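Local coordinates for protein ElaA (PDB 5Z6N) that probably transfers the acetyl group of acetyl coenzyme A to an amino group of a substrate, as a member of the GNAT N-acetyltransferase family, at residues G41-G46 / V60-I65; R49-W54 / L100-H105; V27-V30 / P35-D38; Q94-T99 / F127-V132; E73-G78 / H105-K110. All blocks are in the same frame, centred on the assembly; numbering follows the deposited sequence.

From the N terminus, contact 3 is the first to close, folding the end of helix 14-31 against the loop just after it. Contact 1 follows in series and binds the next part of that loop to strand 59-67. Contact 2 opens at strand 49-54, inside the span of contact 1, and closes on helix 91-106, so the two cross. Contact 5, from the start of strand 75-82 to the loop just past the same helix, crosses contact 2, and contact 4, from that helix to residues 127-132, crosses both. None nests in another. Contacts 2, 4 and 5 share helix 91-106 and join it to the sheet, while contacts 1 and 3 lie beside the second subunit.

Contact 1 of 5, residues G41-G46 / V60-I65; sequences GDDLTG and VAYARI
Asp42 and Asp43 meet Arg64 in a buried salt-bridge network that ties a type I beta turn, Gly41 to Leu44, to strand 59-67 of the mixed GNAT sheet. From CB, which starts toward the turn, the Arg64 chain runs extended through CG to NE, a reach that suits arginine. Its CD comes to 3.5 Å from Asp43 OD1. CZ lies 3.9 Å from Asp42 CB, which sits over one guanidinium face toward the rim. NH1 of Arg64 gives Asp43 OD1 a hydrogen bond of 3.0 Å, fairly straight at 157°, nearly in the guanidinium plane but meeting the carboxylate from above its own. Arg64 NH2 lies 3.8 Å from Asp42 OD2, which is too far out of the guanidinium plane for an N-H to point at it; the stronger partner of NH2 is Asp40 OD2. Asp43 also salt-bridges Arg24, and its OD2 hydrogen-bonds Tyr18 of the second subunit. A leucine in place of Arg64 would probably leave Asp40 without its guanidinium mate and Asp43 dependent on Arg24 for positive charge. Beside this cluster the Tyr62 OH lies 3.8 Å from Asp43 OD1.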
# COMPACT_ATOMS: atom_id res chain seq x y z
N GLY B 41 -5.01 -8.21 1.43
CA GLY B 41 -4.96 -9.21 2.48
C GLY B 41 -4.13 -10.43 2.12
O GLY B 41 -3.41 -10.97 2.96
N ASP B 42 -4.19 -10.83 0.85
CA ASP B 42 -3.57 -12.06 0.36
C ASP B 42 -2.07 -12.14 0.60
O ASP B 42 -1.44 -13.16 0.27
CB ASP B 42 -3.87 -12.24 -1.13
CG ASP B 42 -5.35 -12.29 -1.43
OD1 ASP B 42 -6.15 -12.38 -0.47
OD2 ASP B 42 -5.71 -12.25 -2.62
N ASP B 43 -1.46 -11.10 1.16
CA ASP B 43 -0.01 -11.07 1.30
C ASP B 43 0.52 -11.73 2.57
O ASP B 43 1.61 -12.32 2.53
CB ASP B 43 0.47 -9.62 1.24
CG ASP B 43 0.20 -8.98 -0.11
OD1 ASP B 43 0.89 -9.35 -1.08
OD2 ASP B 43 -0.70 -8.12 -0.19
N LEU B 44 -0.21 -11.67 3.68
CA LEU B 44 0.29 -12.26 4.91
C LEU B 44 -0.73 -13.30 5.35
O LEU B 44 -1.48 -13.08 6.31
CB LEU B 44 0.46 -11.20 5.99
CG LEU B 44 1.39 -10.04 5.63
CD1 LEU B 44 0.59 -8.77 5.64
CD2 LEU B 44 2.54 -9.98 6.61
N THR B 45 -0.76 -14.45 4.67
CA THR B 45 -1.65 -15.53 5.08
C THR B 45 -1.17 -16.79 4.37
O THR B 45 -0.62 -16.73 3.27
CB THR B 45 -3.15 -15.32 4.85
OG1 THR B 45 -3.89 -16.25 5.65
CG2 THR B 45 -3.51 -15.51 3.39
N GLY B 46 -1.36 -17.92 5.05
CA GLY B 46 -1.10 -19.23 4.49
C GLY B 46 0.36 -19.53 4.20
O GLY B 46 1.24 -19.17 4.99
N VAL B 60 13.37 -3.34 -7.58
CA VAL B 60 13.22 -3.14 -9.01
C VAL B 60 12.57 -4.34 -9.70
O VAL B 60 12.53 -4.39 -10.93
CB VAL B 60 14.57 -2.81 -9.67
CG1 VAL B 60 15.16 -1.54 -9.04
CG2 VAL B 60 15.54 -3.97 -9.51
N ALA B 61 12.06 -5.30 -8.93
CA ALA B 61 11.40 -6.48 -9.48
C ALA B 61 10.64 -7.17 -8.36
O ALA B 61 11.14 -7.24 -7.23
CB ALA B 61 12.40 -7.44 -10.13
N TYR B 62 9.46 -7.70 -8.68
CA TYR B 62 8.61 -8.28 -7.65
C TYR B 62 7.58 -9.20 -8.27
O TYR B 62 7.10 -8.95 -9.38
CB TYR B 62 7.90 -7.19 -6.83
CG TYR B 62 6.85 -7.72 -5.88
CD1 TYR B 62 7.18 -8.10 -4.60
CD2 TYR B 62 5.52 -7.86 -6.28
CE1 TYR B 62 6.24 -8.59 -3.73
CE2 TYR B 62 4.58 -8.36 -5.42
CZ TYR B 62 4.94 -8.72 -4.15
OH TYR B 62 4.01 -9.22 -3.27
N ALA B 63 7.22 -10.25 -7.54
CA ALA B 63 6.08 -11.10 -7.85
C ALA B 63 5.68 -11.84 -6.59
O ALA B 63 6.52 -12.17 -5.75
CB ALA B 63 6.39 -12.08 -8.99
N ARG B 64 4.38 -12.10 -6.46
CA ARG B 64 3.86 -12.83 -5.31
C ARG B 64 3.18 -14.11 -5.78
O ARG B 64 2.70 -14.22 -6.92
CB ARG B 64 2.88 -11.99 -4.48
CG ARG B 64 1.41 -12.25 -4.77
CD ARG B 64 0.50 -11.40 -3.87
NE ARG B 64 -0.81 -11.25 -4.47
CZ ARG B 64 -1.78 -10.52 -3.93
NH1 ARG B 64 -1.58 -9.88 -2.78
NH2 ARG B 64 -2.96 -10.42 -4.53
N ILE B 65 3.13 -15.08 -4.88
CA ILE B 65 2.69 -16.43 -5.17
C ILE B 65 1.61 -16.81 -4.17
O ILE B 65 1.86 -16.82 -2.95
CB ILE B 65 3.85 -17.43 -5.10
CG1 ILE B 65 4.99 -17.00 -6.03
CG2 ILE B 65 3.38 -18.81 -5.43
CD1 ILE B 65 6.24 -17.82 -5.86

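Contact 2 of 5, residues R49-W54 / L100-H105; sequences RHILGW and LETCTH
Ile51 of strand 49-54 and Thr102 of helix 91-106 reach toward each other tip to tip, the nearest approach between residues 49-54 and 100-105. On this buried side of the helix Ile51 CD1 comes to 3.5 Å from Thr102 OG1 and to 4.0 Å from Thr102 CB. Isoleucine suits the place because its extended CG1-CD1 branch spans the gap between strand and helix. Thr102 turns OG1 beside its own backbone N (chi1 -60°), where the hydroxyl hydrogen-bonds Lys98 O one helical turn back, while its CG2 is left for the second neighbour, Arg49, also buried. The arginine chain bends at chi3 (37°) and lays CD and NE obliquely past the methyl, with both Arg49 NE and Arg49 CD 3.8 Å from Thr102 CG2. NE, while touching the methyl, also forms a salt bridge with Asp6 of strand 3-8. Farther round the helix, Glu101, Thr104 and His105 belong to its solvent side and do not meet the strand. No hydrogen bond crosses between the two segments; they meet by van der Waals contact of methyl groups with a hydroxyl and the base of a guanidinium, the hydroxyl bonded to Lys98 O and Arg49 NE to Asp6.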
# COMPACT_ATOMS: atom_id res chain seq x y z
N ARG B 49 4.23 -16.66 -0.61
CA ARG B 49 5.61 -16.18 -0.67
C ARG B 49 5.68 -14.94 -1.55
O ARG B 49 4.81 -14.70 -2.39
CB ARG B 49 6.55 -17.26 -1.22
CG ARG B 49 6.19 -18.68 -0.82
CD ARG B 49 7.32 -19.65 -1.14
NE ARG B 49 8.63 -19.06 -0.90
CZ ARG B 49 9.35 -19.28 0.19
NH1 ARG B 49 8.89 -20.08 1.15
NH2 ARG B 49 10.53 -18.70 0.35
N HIS B 50 6.75 -14.18 -1.36
CA HIS B 50 7.03 -13.01 -2.19
C HIS B 50 8.47 -13.06 -2.69
O HIS B 50 9.37 -13.49 -1.96
CB HIS B 50 6.80 -11.70 -1.42
CG HIS B 50 5.52 -11.66 -0.63
ND1 HIS B 50 5.35 -12.36 0.55
CD2 HIS B 50 4.35 -11.03 -0.87
CE1 HIS B 50 4.13 -12.15 1.01
NE2 HIS B 50 3.50 -11.35 0.17
N ILE B 51 8.66 -12.63 -3.93
CA ILE B 51 9.97 -12.62 -4.57
C ILE B 51 10.31 -11.19 -4.94
O ILE B 51 9.51 -10.50 -5.59
CB ILE B 51 9.98 -13.56 -5.79
CG1 ILE B 51 9.81 -15.00 -5.29
CG2 ILE B 51 11.27 -13.39 -6.60
CD1 ILE B 51 9.50 -16.00 -6.34
N LEU B 52 11.48 -10.73 -4.49
CA LEU B 52 11.89 -9.34 -4.60
C LEU B 52 13.22 -9.26 -5.33
O LEU B 52 14.16 -9.99 -4.99
CB LEU B 52 12.02 -8.69 -3.22
CG LEU B 52 11.01 -9.01 -2.12
CD1 LEU B 52 11.42 -8.45 -0.77
CD2 LEU B 52 9.66 -8.50 -2.49
N GLY B 53 13.30 -8.38 -6.33
CA GLY B 53 14.57 -8.09 -6.97
C GLY B 53 15.13 -6.78 -6.47
O GLY B 53 14.49 -5.73 -6.61
N TRP B 54 16.32 -6.82 -5.86
CA TRP B 54 16.93 -5.64 -5.26
C TRP B 54 18.16 -5.21 -6.05
O TRP B 54 19.02 -6.03 -6.36
CB TRP B 54 17.31 -5.90 -3.80
CG TRP B 54 16.14 -5.92 -2.87
CD1 TRP B 54 15.48 -7.01 -2.40
CD2 TRP B 54 15.49 -4.78 -2.28
NE1 TRP B 54 14.45 -6.63 -1.56
CE2 TRP B 54 14.44 -5.26 -1.47
CE3 TRP B 54 15.70 -3.40 -2.37
CZ2 TRP B 54 13.60 -4.41 -0.76
CZ3 TRP B 54 14.87 -2.56 -1.66
CH2 TRP B 54 13.83 -3.06 -0.86
N LEU B 100 9.03 -19.35 -10.97
CA LEU B 100 8.60 -20.71 -11.29
C LEU B 100 9.48 -21.75 -10.60
O LEU B 100 8.98 -22.79 -10.18
CB LEU B 100 8.60 -20.91 -12.80
CG LEU B 100 7.50 -20.14 -13.53
CD1 LEU B 100 7.67 -20.26 -15.04
CD2 LEU B 100 6.13 -20.66 -13.11
N GLU B 101 10.78 -21.48 -10.48
CA GLU B 101 11.64 -22.34 -9.68
C GLU B 101 11.16 -22.39 -8.23
O GLU B 101 11.38 -23.40 -7.54
CB GLU B 101 13.09 -21.84 -9.74
CG GLU B 101 14.05 -22.56 -8.80
CD GLU B 101 15.39 -21.85 -8.66
OE1 GLU B 101 15.47 -20.66 -9.02
OE2 GLU B 101 16.35 -22.48 -8.18
N THR B 102 10.50 -21.34 -7.76
CA THR B 102 9.89 -21.36 -6.43
C THR B 102 8.60 -22.17 -6.44
O THR B 102 8.37 -22.98 -5.54
CB THR B 102 9.65 -19.94 -5.94
OG1 THR B 102 10.89 -19.23 -5.89
CG2 THR B 102 9.02 -19.95 -4.55
N CYS B 103 7.74 -21.95 -7.44
CA CYS B 103 6.55 -22.79 -7.60
C CYS B 103 6.93 -24.25 -7.80
O CYS B 103 6.34 -25.14 -7.20
CB CYS B 103 5.71 -22.29 -8.77
SG CYS B 103 5.17 -20.57 -8.66
N THR B 104 7.92 -24.50 -8.66
CA THR B 104 8.40 -25.86 -8.89
C THR B 104 8.85 -26.51 -7.58
O THR B 104 8.38 -27.58 -7.21
CB THR B 104 9.55 -25.85 -9.90
OG1 THR B 104 9.03 -25.61 -11.22
CG2 THR B 104 10.30 -27.17 -9.89
N HIS B 105 9.77 -25.85 -6.88
CA HIS B 105 10.33 -26.42 -5.65
C HIS B 105 9.24 -26.66 -4.62
O HIS B 105 9.03 -27.80 -4.18
CB HIS B 105 11.41 -25.49 -5.10
CG HIS B 105 12.22 -26.09 -3.99
ND1 HIS B 105 13.36 -25.50 -3.49
CD2 HIS B 105 12.06 -27.24 -3.29
CE1 HIS B 105 13.87 -26.25 -2.53
NE2 HIS B 105 13.10 -27.32 -2.39

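Contact 3 of 5, residues V27-V30 / P35-D38; sequences VFVV and PYQD
Tyr36 lays its ring alongside Phe28 and across Val29, bringing the loop after helix 14-31 back onto the helix's wider pi-type turn. Its CG stands between the backbone N and the carbonyl carbon (chi1 86°), a placement that swings the ring back to the helix although the side chain does not set out toward it. Tyr36 OH thereby comes to 3.6 Å from Phe28 CB, and Tyr36 CE1 to 3.9 Å from Val29 CG2. The Phe28 carbonyl oxygen lies at the edge of the tyrosine ring, 3.8 Å from Tyr36 CE1. Phe28 offers its CB and the nearby CG and CD2 to Tyr36 OH, while the far end of its ring leads on to Arg79 and Ile81 of strand 75-82. With CG1 anti to the backbone N (chi1 173°), Val29 uses CG2 to meet both Tyr36 and, at 4.0 Å, Asp38 CB. It also packs on Val29 of the second subunit, where a compact branched residue fits well. Asp38 contributes only its CB, while its OD1 forms salt bridges with Arg79 and Arg24. This is the link between the first helix and second strand of the GNAT fold, which in relatives often helps shape the acceptor-substrate site.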
# COMPACT_ATOMS: atom_id res chain seq x y z
N VAL B 27 3.09 1.17 -9.61
CA VAL B 27 2.93 0.58 -10.94
C VAL B 27 1.49 0.25 -11.30
O VAL B 27 1.03 0.57 -12.41
CB VAL B 27 3.75 -0.72 -11.05
CG1 VAL B 27 3.36 -1.47 -12.31
CG2 VAL B 27 5.24 -0.42 -11.04
N PHE B 28 0.77 -0.39 -10.38
CA PHE B 28 -0.57 -0.88 -10.70
C PHE B 28 -1.62 0.16 -10.32
O PHE B 28 -2.72 0.13 -10.88
CB PHE B 28 -0.89 -2.19 -9.98
CG PHE B 28 -0.01 -3.34 -10.40
CD1 PHE B 28 0.08 -3.71 -11.73
CD2 PHE B 28 0.70 -4.05 -9.46
CE1 PHE B 28 0.88 -4.76 -12.12
CE2 PHE B 28 1.50 -5.11 -9.84
CZ PHE B 28 1.60 -5.46 -11.17
N VAL B 29 -1.32 1.07 -9.41
CA VAL B 29 -2.25 2.12 -9.03
C VAL B 29 -1.94 3.43 -9.75
O VAL B 29 -2.79 3.98 -10.45
CB VAL B 29 -2.25 2.32 -7.50
CG1 VAL B 29 -3.10 3.52 -7.12
CG2 VAL B 29 -2.78 1.07 -6.81
N VAL B 30 -0.71 3.93 -9.60
CA VAL B 30 -0.34 5.26 -10.07
C VAL B 30 -0.09 5.36 -11.57
O VAL B 30 -0.70 6.18 -12.26
CB VAL B 30 0.94 5.73 -9.35
CG1 VAL B 30 1.31 7.13 -9.80
CG2 VAL B 30 0.73 5.71 -7.85
N PRO B 35 -7.42 3.23 -9.86
CA PRO B 35 -7.72 3.31 -8.43
C PRO B 35 -8.37 1.97 -8.12
O PRO B 35 -9.46 1.67 -8.61
CB PRO B 35 -8.61 4.55 -8.31
CG PRO B 35 -9.21 4.71 -9.68
CD PRO B 35 -8.17 4.23 -10.64
N TYR B 36 -7.71 1.14 -7.31
CA TYR B 36 -8.22 -0.17 -6.95
C TYR B 36 -7.56 -0.52 -5.62
O TYR B 36 -6.71 0.21 -5.11
CB TYR B 36 -8.07 -1.31 -7.97
CG TYR B 36 -6.74 -2.05 -7.93
CD1 TYR B 36 -5.58 -1.47 -8.42
CD2 TYR B 36 -6.66 -3.34 -7.41
CE1 TYR B 36 -4.37 -2.15 -8.39
CE2 TYR B 36 -5.46 -4.02 -7.37
CZ TYR B 36 -4.32 -3.42 -7.86
OH TYR B 36 -3.12 -4.10 -7.82
N GLN B 37 -7.97 -1.66 -5.05
CA GLN B 37 -7.48 -2.10 -3.74
C GLN B 37 -6.30 -3.04 -3.94
O GLN B 37 -6.43 -4.27 -3.97
CB GLN B 37 -8.61 -2.77 -2.95
CG GLN B 37 -8.26 -3.10 -1.51
CD GLN B 37 -8.22 -1.87 -0.63
OE1 GLN B 37 -9.13 -1.03 -0.66
NE2 GLN B 37 -7.16 -1.75 0.17
N ASP B 38 -5.11 -2.45 -4.07
CA ASP B 38 -3.91 -3.24 -4.27
C ASP B 38 -3.56 -4.07 -3.04
O ASP B 38 -2.99 -5.16 -3.17
CB ASP B 38 -2.73 -2.34 -4.65
CG ASP B 38 -1.41 -3.07 -4.63
OD1 ASP B 38 -1.29 -4.10 -5.32
OD2 ASP B 38 -0.49 -2.62 -3.91

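Contact 4 of 5, residues Q94-T99 / F127-V132; sequences QLMSKT and FGFIPV
Helix 91-106, the central crossover helix of the GNAT fold, whose N-terminal end in relatives binds the pyrophosphate of acetyl coenzyme A, meets here the loop at Phe127 and Gly128 that leads from helix 121-124 into edge strand 129-131. Met96 carries the helix's side of the contact, lying against both Phe127 and Phe129. Its CB sits over one face of the Phe127 ring in a CH-pi contact, 3.7 Å from the ring centroid and only 18° off the normal. Met96 CG follows the same face, 4.1 Å from Phe127 CZ. Beyond CG the chain bends twice (chi2 -64°, chi3 -59°), which carries the methyl CE to the second ring at 4.1 Å from Phe129 CE1. A flexible methionine suits this double task better than a branched residue could. Next to it, Ser97 CB approaches Phe127 CE1 at 4.3 Å, while its hydroxyl hydrogen-bonds Gln93 O within the helix. Phe127 also packs edge-to-face with Phe123. Replacing Phe127 by alanine would take away the ring, and Met96 CB and Phe123 would probably each lose their aromatic partner. The contact is mainly apolar, with no hydrogen bond across it to fix a direction, so the loop is fitted to the helix by the shape of its rings.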
# COMPACT_ATOMS: atom_id res chain seq x y z
N GLN B 94 14.17 -12.97 -15.84
CA GLN B 94 14.82 -13.50 -14.64
C GLN B 94 13.83 -13.64 -13.49
O GLN B 94 13.84 -14.64 -12.76
CB GLN B 94 15.99 -12.61 -14.25
CG GLN B 94 17.25 -12.86 -15.06
CD GLN B 94 18.18 -11.67 -15.06
OE1 GLN B 94 18.77 -11.33 -16.09
NE2 GLN B 94 18.31 -11.02 -13.92
N LEU B 95 12.95 -12.64 -13.31
CA LEU B 95 11.95 -12.71 -12.25
C LEU B 95 11.03 -13.92 -12.45
O LEU B 95 10.74 -14.65 -11.49
CB LEU B 95 11.14 -11.42 -12.22
CG LEU B 95 9.79 -11.43 -11.49
CD1 LEU B 95 9.97 -11.74 -10.02
CD2 LEU B 95 9.06 -10.12 -11.69
N MET B 96 10.57 -14.13 -13.68
CA MET B 96 9.62 -15.20 -13.95
C MET B 96 10.22 -16.57 -13.67
O MET B 96 9.63 -17.38 -12.95
CB MET B 96 9.14 -15.10 -15.40
CG MET B 96 8.25 -13.91 -15.67
SD MET B 96 6.72 -14.05 -14.73
CE MET B 96 6.10 -15.60 -15.36
N SER B 97 11.41 -16.83 -14.22
CA SER B 97 12.01 -18.16 -14.09
C SER B 97 12.37 -18.48 -12.65
O SER B 97 12.29 -19.64 -12.24
CB SER B 97 13.24 -18.25 -14.99
OG SER B 97 14.08 -17.13 -14.81
N LYS B 98 12.77 -17.48 -11.86
CA LYS B 98 13.05 -17.73 -10.45
C LYS B 98 11.77 -17.94 -9.66
O LYS B 98 11.77 -18.67 -8.67
CB LYS B 98 13.88 -16.59 -9.87
CG LYS B 98 15.22 -16.41 -10.55
CD LYS B 98 16.12 -15.45 -9.79
CE LYS B 98 17.55 -15.50 -10.32
NZ LYS B 98 17.67 -14.96 -11.71
N THR B 99 10.67 -17.30 -10.09
CA THR B 99 9.39 -17.49 -9.42
C THR B 99 8.77 -18.84 -9.76
O THR B 99 8.07 -19.42 -8.93
CB THR B 99 8.43 -16.34 -9.79
OG1 THR B 99 9.01 -15.09 -9.39
CG2 THR B 99 7.09 -16.49 -9.10
N PHE B 127 7.46 -19.05 -21.30
CA PHE B 127 7.79 -19.74 -20.06
C PHE B 127 6.96 -21.00 -19.85
O PHE B 127 7.07 -21.63 -18.79
CB PHE B 127 7.60 -18.79 -18.87
CG PHE B 127 8.59 -17.67 -18.82
CD1 PHE B 127 9.81 -17.85 -18.18
CD2 PHE B 127 8.32 -16.45 -19.40
CE1 PHE B 127 10.73 -16.83 -18.13
CE2 PHE B 127 9.24 -15.43 -19.36
CZ PHE B 127 10.45 -15.62 -18.72
N GLY B 128 6.14 -21.38 -20.82
CA GLY B 128 5.33 -22.58 -20.73
C GLY B 128 3.86 -22.35 -20.46
O GLY B 128 3.12 -23.33 -20.31
N PHE B 129 3.42 -21.10 -20.38
CA PHE B 129 2.00 -20.82 -20.20
C PHE B 129 1.26 -20.91 -21.52
O PHE B 129 1.81 -20.64 -22.59
CB PHE B 129 1.81 -19.42 -19.61
CG PHE B 129 2.31 -19.27 -18.20
CD1 PHE B 129 3.65 -19.04 -17.95
CD2 PHE B 129 1.43 -19.33 -17.13
CE1 PHE B 129 4.11 -18.89 -16.65
CE2 PHE B 129 1.88 -19.19 -15.83
CZ PHE B 129 3.23 -18.97 -15.59
N ILE B 130 -0.01 -21.30 -21.44
CA ILE B 130 -0.90 -21.21 -22.59
C ILE B 130 -2.21 -20.58 -22.12
O ILE B 130 -2.63 -20.80 -20.97
CB ILE B 130 -1.14 -22.58 -23.25
CG1 ILE B 130 -1.41 -23.66 -22.19
CG2 ILE B 130 0.05 -22.96 -24.12
CD1 ILE B 130 -1.73 -25.04 -22.78
N PRO B 131 -2.87 -19.78 -22.95
CA PRO B 131 -4.19 -19.25 -22.59
C PRO B 131 -5.15 -20.36 -22.19
O PRO B 131 -5.29 -21.38 -22.87
CB PRO B 131 -4.65 -18.55 -23.87
CG PRO B 131 -3.68 -18.98 -24.95
CD PRO B 131 -2.40 -19.23 -24.23
N VAL B 132 -5.81 -20.16 -21.05
CA VAL B 132 -6.88 -21.03 -20.57
C VAL B 132 -8.18 -20.26 -20.43
O VAL B 132 -9.03 -20.61 -19.61
CB VAL B 132 -6.49 -21.71 -19.24
CG1 VAL B 132 -5.36 -22.69 -19.46
CG2 VAL B 132 -6.10 -20.68 -18.21

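Contact 5 of 5, residues E73-G78 / H105-K110; sequences EPVVIG and HHWPDK
This is an apolar contact at the end of a beta-alpha-beta unit, where the loop leaving helix 91-106 passes the start of strand 75-82 on its way to the parallel neighbour strand 112-117. Val75, the buried residue at its centre, meets Trp107 and Lys110 with its two branches. Val75 CG1, anti to the backbone N (chi1 -166°), lies 4.1 Å from Trp107 CE3, approaching the indole obliquely on its six-membered part. The other branch, Val75 CG2, touches Lys110 CB at 4.1 Å and Trp107 CB at 4.2 Å, so one branch touches both residues, the valine side chain running about at right angles to each. A beta-branched residue is apt on a strand that must offer two short arms at once. Trp107 is the first residue to leave helical backbone angles, and one face of its indole is met by CB of the preceding His106, 3.5 Å above the plane. A broad ring at this point can bridge from the helix end to the sheet. Lys110 sends its aliphatic chain across the start of the strand, with Lys110 CE 4.1 Å from Glu73 O. Glu73 directs its carboxylate elsewhere, its OE1 accepting a hydrogen bond from Asp69 N. Deeper in, Val75 continues onto Ile65 and Cys103. With no hydrogen bond or salt bridge between the two segments, lysine serves here through its methylenes, and the contact between them rests chiefly on Val75, against the loop just past the helix.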
# COMPACT_ATOMS: atom_id res chain seq x y z
N GLU B 73 -7.14 -26.18 -6.32
CA GLU B 73 -6.75 -25.28 -7.41
C GLU B 73 -5.26 -24.95 -7.44
O GLU B 73 -4.57 -25.11 -6.43
CB GLU B 73 -7.45 -23.93 -7.22
CG GLU B 73 -8.88 -24.00 -6.76
CD GLU B 73 -9.00 -23.75 -5.27
OE1 GLU B 73 -7.97 -23.41 -4.65
OE2 GLU B 73 -10.12 -23.85 -4.74
N PRO B 74 -4.71 -24.50 -8.60
CA PRO B 74 -3.26 -24.33 -8.69
C PRO B 74 -2.54 -23.21 -7.95
O PRO B 74 -3.12 -22.41 -7.21
CB PRO B 74 -3.12 -24.13 -10.20
CG PRO B 74 -4.28 -23.26 -10.52
CD PRO B 74 -5.40 -23.81 -9.69
N VAL B 75 -1.22 -23.17 -8.16
CA VAL B 75 -0.39 -22.06 -7.72
C VAL B 75 -0.70 -20.84 -8.58
O VAL B 75 -0.75 -20.93 -9.81
CB VAL B 75 1.09 -22.44 -7.80
CG1 VAL B 75 1.93 -21.46 -7.05
CG2 VAL B 75 1.32 -23.85 -7.29
N VAL B 76 -0.90 -19.69 -7.94
CA VAL B 76 -1.20 -18.45 -8.63
C VAL B 76 0.02 -17.54 -8.57
O VAL B 76 0.59 -17.34 -7.50
CB VAL B 76 -2.43 -17.74 -8.04
CG1 VAL B 76 -2.48 -16.28 -8.47
CG2 VAL B 76 -3.71 -18.48 -8.45
N ILE B 77 0.42 -17.01 -9.73
CA ILE B 77 1.43 -15.96 -9.82
C ILE B 77 0.72 -14.66 -10.17
O ILE B 77 -0.19 -14.65 -11.00
CB ILE B 77 2.51 -16.30 -10.86
CG1 ILE B 77 3.28 -17.56 -10.45
CG2 ILE B 77 3.48 -15.14 -11.04
CD1 ILE B 77 4.38 -17.92 -11.43
N GLY B 78 1.14 -13.57 -9.54
CA GLY B 78 0.54 -12.28 -9.82
C GLY B 78 1.41 -11.16 -9.30
O GLY B 78 2.43 -11.39 -8.64
N HIS B 105 9.77 -25.85 -6.88
CA HIS B 105 10.33 -26.42 -5.65
C HIS B 105 9.24 -26.66 -4.62
O HIS B 105 9.03 -27.80 -4.18
CB HIS B 105 11.41 -25.49 -5.10
CG HIS B 105 12.22 -26.09 -3.99
ND1 HIS B 105 13.36 -25.50 -3.49
CD2 HIS B 105 12.06 -27.24 -3.29
CE1 HIS B 105 13.87 -26.25 -2.53
NE2 HIS B 105 13.10 -27.32 -2.39
N HIS B 106 8.54 -25.61 -4.21
CA HIS B 106 7.64 -25.72 -3.07
C HIS B 106 6.47 -26.66 -3.36
O HIS B 106 6.16 -27.54 -2.55
CB HIS B 106 7.13 -24.33 -2.66
CG HIS B 106 7.98 -23.67 -1.62
ND1 HIS B 106 9.22 -23.13 -1.91
CD2 HIS B 106 7.79 -23.47 -0.30
CE1 HIS B 106 9.74 -22.62 -0.81
NE2 HIS B 106 8.89 -22.82 0.18
N TRP B 107 5.83 -26.51 -4.51
CA TRP B 107 4.68 -27.33 -4.88
C TRP B 107 4.87 -27.95 -6.26
O TRP B 107 4.23 -27.54 -7.23
CB TRP B 107 3.39 -26.51 -4.83
CG TRP B 107 3.24 -25.82 -3.54
CD1 TRP B 107 2.82 -26.36 -2.36
CD2 TRP B 107 3.56 -24.45 -3.27
NE1 TRP B 107 2.84 -25.40 -1.37
CE2 TRP B 107 3.29 -24.22 -1.90
CE3 TRP B 107 4.03 -23.40 -4.05
CZ2 TRP B 107 3.48 -22.98 -1.31
CZ3 TRP B 107 4.22 -22.16 -3.45
CH2 TRP B 107 3.94 -21.96 -2.10
N PRO B 108 5.74 -28.95 -6.37
CA PRO B 108 5.75 -29.77 -7.58
C PRO B 108 4.44 -30.54 -7.67
O PRO B 108 3.73 -30.70 -6.67
CB PRO B 108 6.94 -30.71 -7.38
CG PRO B 108 7.05 -30.84 -5.90
CD PRO B 108 6.61 -29.51 -5.32
N ASP B 109 4.12 -31.00 -8.88
CA ASP B 109 2.86 -31.70 -9.14
C ASP B 109 1.66 -30.80 -8.85
O ASP B 109 0.63 -31.24 -8.34
CB ASP B 109 2.76 -33.00 -8.33
CG ASP B 109 4.07 -33.77 -8.32
OD1 ASP B 109 4.85 -33.64 -9.29
OD2 ASP B 109 4.33 -34.50 -7.34
N LYS B 110 1.81 -29.51 -9.18
CA LYS B 110 0.72 -28.55 -9.17
C LYS B 110 1.03 -27.56 -10.30
O LYS B 110 2.16 -27.05 -10.39
CB LYS B 110 0.56 -27.80 -7.85
CG LYS B 110 -0.42 -28.43 -6.87
CD LYS B 110 -0.91 -27.41 -5.85
CE LYS B 110 -2.06 -27.96 -5.00
NZ LYS B 110 -1.64 -29.17 -4.23